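PDB 3TS7: geranyltranstransferase, which probably condenses geranyl diphosphate with isopentenyl diphosphate to make (2E,6E)-farnesyl diphosphate, with magnesium as cofactor. Local coordinates for residues L126-L131 and E149-A154; I145-T150 and A199-P204. All coordinates share one frame; numbering follows the deposited sequence.

How the contacts relate
Contact 1 and contact 2 share helix 141-155, and E149 and T150 belong to both. Their centres are about 10 Å apart. Along the chain, helix 113-133 comes first, then 141-155, then 177-201. Contact 1 joins the first two, and contact 2 joins the middle one to the C-terminal part of the third. Helix 141-155 is therefore held from two sides of its surface within the all-helical isoprenoid synthase fold. The contacts also touch directly: L131 CD1 of contact 1 lies 3.6 Å from M147 O of contact 2. Both reach the second subunit, so this part of the fold also takes part in the dimer.

Contact 1: residues L126-L131 and E149-A154; sequences LAFHVL and ETLAKA
A127 opens the contact with its methyl group, which points at helix 141-155. Its CB meets L151 CD2 at 3.9 Å. F128 follows and reaches across with the far end of its ring. With CG anti to the carbonyl carbon (chi1 -74°), the ring brings its outer edge nearer than the direction of the CB bond would suggest. There F128 CZ lies 3.7 Å from A152 CA, and F128 CE2 lies 3.8 Å from A152 CB. The backbone N of A152 sits at this edge in the ring plane. L151 takes one face instead: its CD2 is 4.1 Å above the plane, offset toward the rim. One turn on, L131 sends CD1 to L151 CD2 at 3.8 Å, and the two leucine side chains meet at a slant. L151 thus meets A127, F128 and L131 in turn. Its CG is anti to the backbone N (chi1 -167°), and CD2 is the branch that enters between A127 and L131. No hydrogen bond joins the two segments. All five touching residues are buried and the interface is apolar. The axes of the two short segments run nearly antiparallel, at 163°, and approach to 10.7 Å. This is antiparallel packing of two successive long helices in the all-alpha isoprenoid synthase fold. F128 also stacks on F128 of the second subunit, so the ring serves the dimer as well. Helix 73-90 covers the pair through I82, which touches both A127 and L151, while L191 of helix 177-201 packs on L151.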
# COMPACT_ATOMS: atom_id res chain seq x y z
N LEU B 126 -6.24 -0.98 -0.05
CA LEU B 126 -7.50 -1.00 -0.78
C LEU B 126 -7.32 -0.80 -2.29
O LEU B 126 -8.03 -1.40 -3.08
CB LEU B 126 -8.37 0.13 -0.26
CG LEU B 126 -9.87 0.17 -0.54
CD1 LEU B 126 -10.60 -1.08 0.01
CD2 LEU B 126 -10.41 1.42 0.11
N ALA B 127 -6.37 0.06 -2.68
CA ALA B 127 -6.04 0.22 -4.09
C ALA B 127 -5.68 -1.11 -4.71
O ALA B 127 -6.17 -1.46 -5.79
CB ALA B 127 -4.91 1.23 -4.29
N PHE B 128 -4.83 -1.87 -4.01
CA PHE B 128 -4.37 -3.13 -4.52
C PHE B 128 -5.48 -4.21 -4.44
O PHE B 128 -5.50 -5.13 -5.26
CB PHE B 128 -3.14 -3.57 -3.75
CG PHE B 128 -1.91 -2.80 -4.11
CD1 PHE B 128 -1.37 -1.86 -3.23
CD2 PHE B 128 -1.29 -3.01 -5.34
CE1 PHE B 128 -0.22 -1.15 -3.56
CE2 PHE B 128 -0.15 -2.29 -5.69
CZ PHE B 128 0.38 -1.37 -4.80
N HIS B 129 -6.34 -4.11 -3.42
CA HIS B 129 -7.53 -4.99 -3.30
C HIS B 129 -8.47 -4.79 -4.49
O HIS B 129 -8.95 -5.78 -5.08
CB HIS B 129 -8.25 -4.77 -1.95
CG HIS B 129 -9.65 -5.29 -1.90
ND1 HIS B 129 -9.96 -6.64 -1.95
CD2 HIS B 129 -10.84 -4.64 -1.76
CE1 HIS B 129 -11.27 -6.79 -1.85
NE2 HIS B 129 -11.83 -5.60 -1.75
N VAL B 130 -8.69 -3.52 -4.87
CA VAL B 130 -9.50 -3.20 -6.07
C VAL B 130 -8.91 -3.86 -7.33
O VAL B 130 -9.62 -4.58 -8.04
CB VAL B 130 -9.74 -1.67 -6.24
CG1 VAL B 130 -10.39 -1.34 -7.60
CG2 VAL B 130 -10.63 -1.14 -5.16
N LEU B 131 -7.61 -3.71 -7.56
CA LEU B 131 -7.01 -4.27 -8.78
C LEU B 131 -7.02 -5.80 -8.80
O LEU B 131 -7.25 -6.41 -9.85
CB LEU B 131 -5.58 -3.75 -9.01
CG LEU B 131 -5.36 -2.28 -9.37
CD1 LEU B 131 -3.85 -2.06 -9.57
CD2 LEU B 131 -6.13 -1.85 -10.64
N GLU B 149 1.43 -4.78 -10.77
CA GLU B 149 2.85 -4.46 -10.85
C GLU B 149 3.10 -3.00 -11.19
O GLU B 149 3.96 -2.36 -10.58
CB GLU B 149 3.60 -5.40 -11.81
CG GLU B 149 5.07 -4.98 -12.15
CD GLU B 149 5.98 -4.70 -10.93
OE1 GLU B 149 5.64 -5.05 -9.78
OE2 GLU B 149 7.06 -4.10 -11.14
N THR B 150 2.31 -2.49 -12.14
CA THR B 150 2.38 -1.09 -12.54
C THR B 150 2.15 -0.19 -11.35
O THR B 150 2.94 0.74 -11.11
CB THR B 150 1.35 -0.78 -13.64
OG1 THR B 150 1.76 -1.42 -14.84
CG2 THR B 150 1.23 0.73 -13.87
N LEU B 151 1.08 -0.45 -10.60
CA LEU B 151 0.73 0.43 -9.49
C LEU B 151 1.77 0.32 -8.36
O LEU B 151 2.13 1.33 -7.73
CB LEU B 151 -0.69 0.17 -8.97
CG LEU B 151 -1.25 1.24 -8.02
CD1 LEU B 151 -1.59 2.54 -8.73
CD2 LEU B 151 -2.50 0.70 -7.31
N ALA B 152 2.28 -0.88 -8.13
CA ALA B 152 3.24 -1.08 -7.05
C ALA B 152 4.56 -0.38 -7.37
O ALA B 152 5.11 0.27 -6.51
CB ALA B 152 3.46 -2.55 -6.81
N LYS B 153 5.02 -0.47 -8.63
CA LYS B 153 6.28 0.16 -9.03
C LYS B 153 6.16 1.68 -9.02
O LYS B 153 7.08 2.38 -8.56
CB LYS B 153 6.74 -0.37 -10.40
CG LYS B 153 8.24 -0.24 -10.69
CD LYS B 153 8.49 -0.14 -12.19
CE LYS B 153 9.84 -0.73 -12.62
NZ LYS B 153 9.74 -2.08 -13.29
N ALA B 154 5.01 2.19 -9.47
CA ALA B 154 4.75 3.62 -9.46
C ALA B 154 4.56 4.24 -8.07
O ALA B 154 4.86 5.42 -7.87
CB ALA B 154 3.55 3.97 -10.35

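Contact 2: residues I145-T150 and A199-P204; sequences IAMIET and ACLARP. With PO4 (phosphate ion), chain G.
A146 O is gripped by two donors from T150, one turn later in the same helix. T150 OG1 donates to A146 O at 2.9 Å, and the backbone N of T150 reaches that oxygen from the opposite face of the carbonyl plane. OG1 stands anti to its own carbonyl carbon (chi1 -70°), which turns it back along the helix. R197 also bonds to OG1. L201 packs against this turn: its CD1 is 3.7 Å from T150 OG1, and its CD2 is 3.7 Å from A146 CB. M147 and L201 lie alongside each other and run opposite ways, with M147 CG 3.9 Å from L201 CD1. The extended chain of M147 carries CE to A202 CB at 3.9 Å. Here the C-terminal part of helix 177-201 meets helix 141-155 in the all-alpha isoprenoid synthase fold of the polyprenyl synthetase family. L201 O is held by N143, from the same helix as M147. Further along the chain, R203, bent at chi2 and chi3, takes hold of a phosphate ion, probably from the crystallisation liquor. R203 NE donates to phosphate O1 at 3.0 Å (163°), and R203 NH1 to phosphate O4 at 3.1 Å. The phosphorus lies in the guanidinium plane, at its edge. R203 NH2 turns back to P204 O at 2.9 Å, and Q210 also binds the phosphate.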
# COMPACT_ATOMS: atom_id res chain seq x y z
N ILE B 145 -2.43 -8.78 -13.46
CA ILE B 145 -1.15 -8.88 -12.75
C ILE B 145 -0.27 -7.70 -13.15
O ILE B 145 0.32 -7.05 -12.30
CB ILE B 145 -0.45 -10.19 -13.10
CG1 ILE B 145 -1.16 -11.33 -12.38
CG2 ILE B 145 1.02 -10.15 -12.67
CD1 ILE B 145 -0.73 -12.69 -12.80
N ALA B 146 -0.23 -7.42 -14.45
CA ALA B 146 0.54 -6.27 -14.94
C ALA B 146 0.04 -4.94 -14.39
O ALA B 146 0.85 -4.06 -14.12
CB ALA B 146 0.55 -6.27 -16.47
N MET B 147 -1.27 -4.79 -14.20
CA MET B 147 -1.81 -3.57 -13.59
C MET B 147 -1.32 -3.38 -12.16
O MET B 147 -1.02 -2.25 -11.73
CB MET B 147 -3.33 -3.62 -13.53
CG MET B 147 -4.01 -3.41 -14.87
SD MET B 147 -5.78 -3.50 -14.64
CE MET B 147 -6.34 -3.24 -16.33
N ILE B 148 -1.29 -4.49 -11.43
CA ILE B 148 -0.86 -4.49 -10.02
C ILE B 148 0.61 -4.12 -9.94
O ILE B 148 0.99 -3.22 -9.18
CB ILE B 148 -1.13 -5.86 -9.33
CG1 ILE B 148 -2.64 -6.13 -9.27
CG2 ILE B 148 -0.49 -5.89 -7.93
CD1 ILE B 148 -3.01 -7.60 -9.23
N GLU B 149 1.43 -4.78 -10.77
CA GLU B 149 2.85 -4.46 -10.85
C GLU B 149 3.10 -3.00 -11.19
O GLU B 149 3.96 -2.36 -10.58
CB GLU B 149 3.60 -5.40 -11.81
CG GLU B 149 5.07 -4.98 -12.15
CD GLU B 149 5.98 -4.70 -10.93
OE1 GLU B 149 5.64 -5.05 -9.78
OE2 GLU B 149 7.06 -4.10 -11.14
N THR B 150 2.31 -2.49 -12.14
CA THR B 150 2.38 -1.09 -12.54
C THR B 150 2.15 -0.19 -11.35
O THR B 150 2.94 0.74 -11.11
CB THR B 150 1.35 -0.78 -13.64
OG1 THR B 150 1.76 -1.42 -14.84
CG2 THR B 150 1.23 0.73 -13.87
N ALA B 199 -5.03 1.94 -18.15
CA ALA B 199 -5.98 1.95 -19.28
C ALA B 199 -5.49 1.14 -20.47
O ALA B 199 -6.25 0.38 -21.06
CB ALA B 199 -6.33 3.38 -19.70
N CYS B 200 -4.21 1.30 -20.81
CA CYS B 200 -3.61 0.53 -21.87
C CYS B 200 -3.68 -0.98 -21.63
O CYS B 200 -3.96 -1.75 -22.56
CB CYS B 200 -2.16 0.98 -22.12
SG CYS B 200 -2.02 2.67 -22.83
N LEU B 201 -3.47 -1.40 -20.38
CA LEU B 201 -3.53 -2.82 -20.01
C LEU B 201 -4.95 -3.40 -20.04
O LEU B 201 -5.12 -4.62 -20.04
CB LEU B 201 -2.89 -3.05 -18.62
CG LEU B 201 -1.37 -2.90 -18.55
CD1 LEU B 201 -0.88 -2.69 -17.08
CD2 LEU B 201 -0.65 -4.07 -19.23
N ALA B 202 -5.97 -2.54 -20.03
CA ALA B 202 -7.36 -2.99 -20.21
C ALA B 202 -7.78 -3.13 -21.69
O ALA B 202 -8.97 -3.36 -22.00
CB ALA B 202 -8.31 -2.08 -19.46
N ARG B 203 -6.80 -2.99 -22.60
CA ARG B 203 -7.01 -3.21 -24.03
C ARG B 203 -6.16 -4.39 -24.46
O ARG B 203 -5.01 -4.22 -24.83
CB ARG B 203 -6.60 -1.98 -24.85
CG ARG B 203 -7.32 -1.79 -26.22
CD ARG B 203 -7.03 -2.89 -27.23
NE ARG B 203 -6.61 -2.39 -28.53
CZ ARG B 203 -6.21 -3.16 -29.54
NH1 ARG B 203 -5.83 -2.61 -30.69
NH2 ARG B 203 -6.19 -4.48 -29.41
N PRO B 204 -6.74 -5.60 -24.45
CA PRO B 204 -5.94 -6.79 -24.79
C PRO B 204 -5.25 -6.68 -26.17
O PRO B 204 -5.88 -6.31 -27.16
CB PRO B 204 -6.96 -7.93 -24.74
CG PRO B 204 -8.01 -7.42 -23.73
CD PRO B 204 -8.12 -5.96 -24.07
P PO4 G . -6.43 1.26 -30.69
O1 PO4 G . -6.92 0.47 -29.49
O2 PO4 G . -7.62 1.69 -31.53
O3 PO4 G . -5.69 2.50 -30.24
O4 PO4 G . -5.48 0.37 -31.48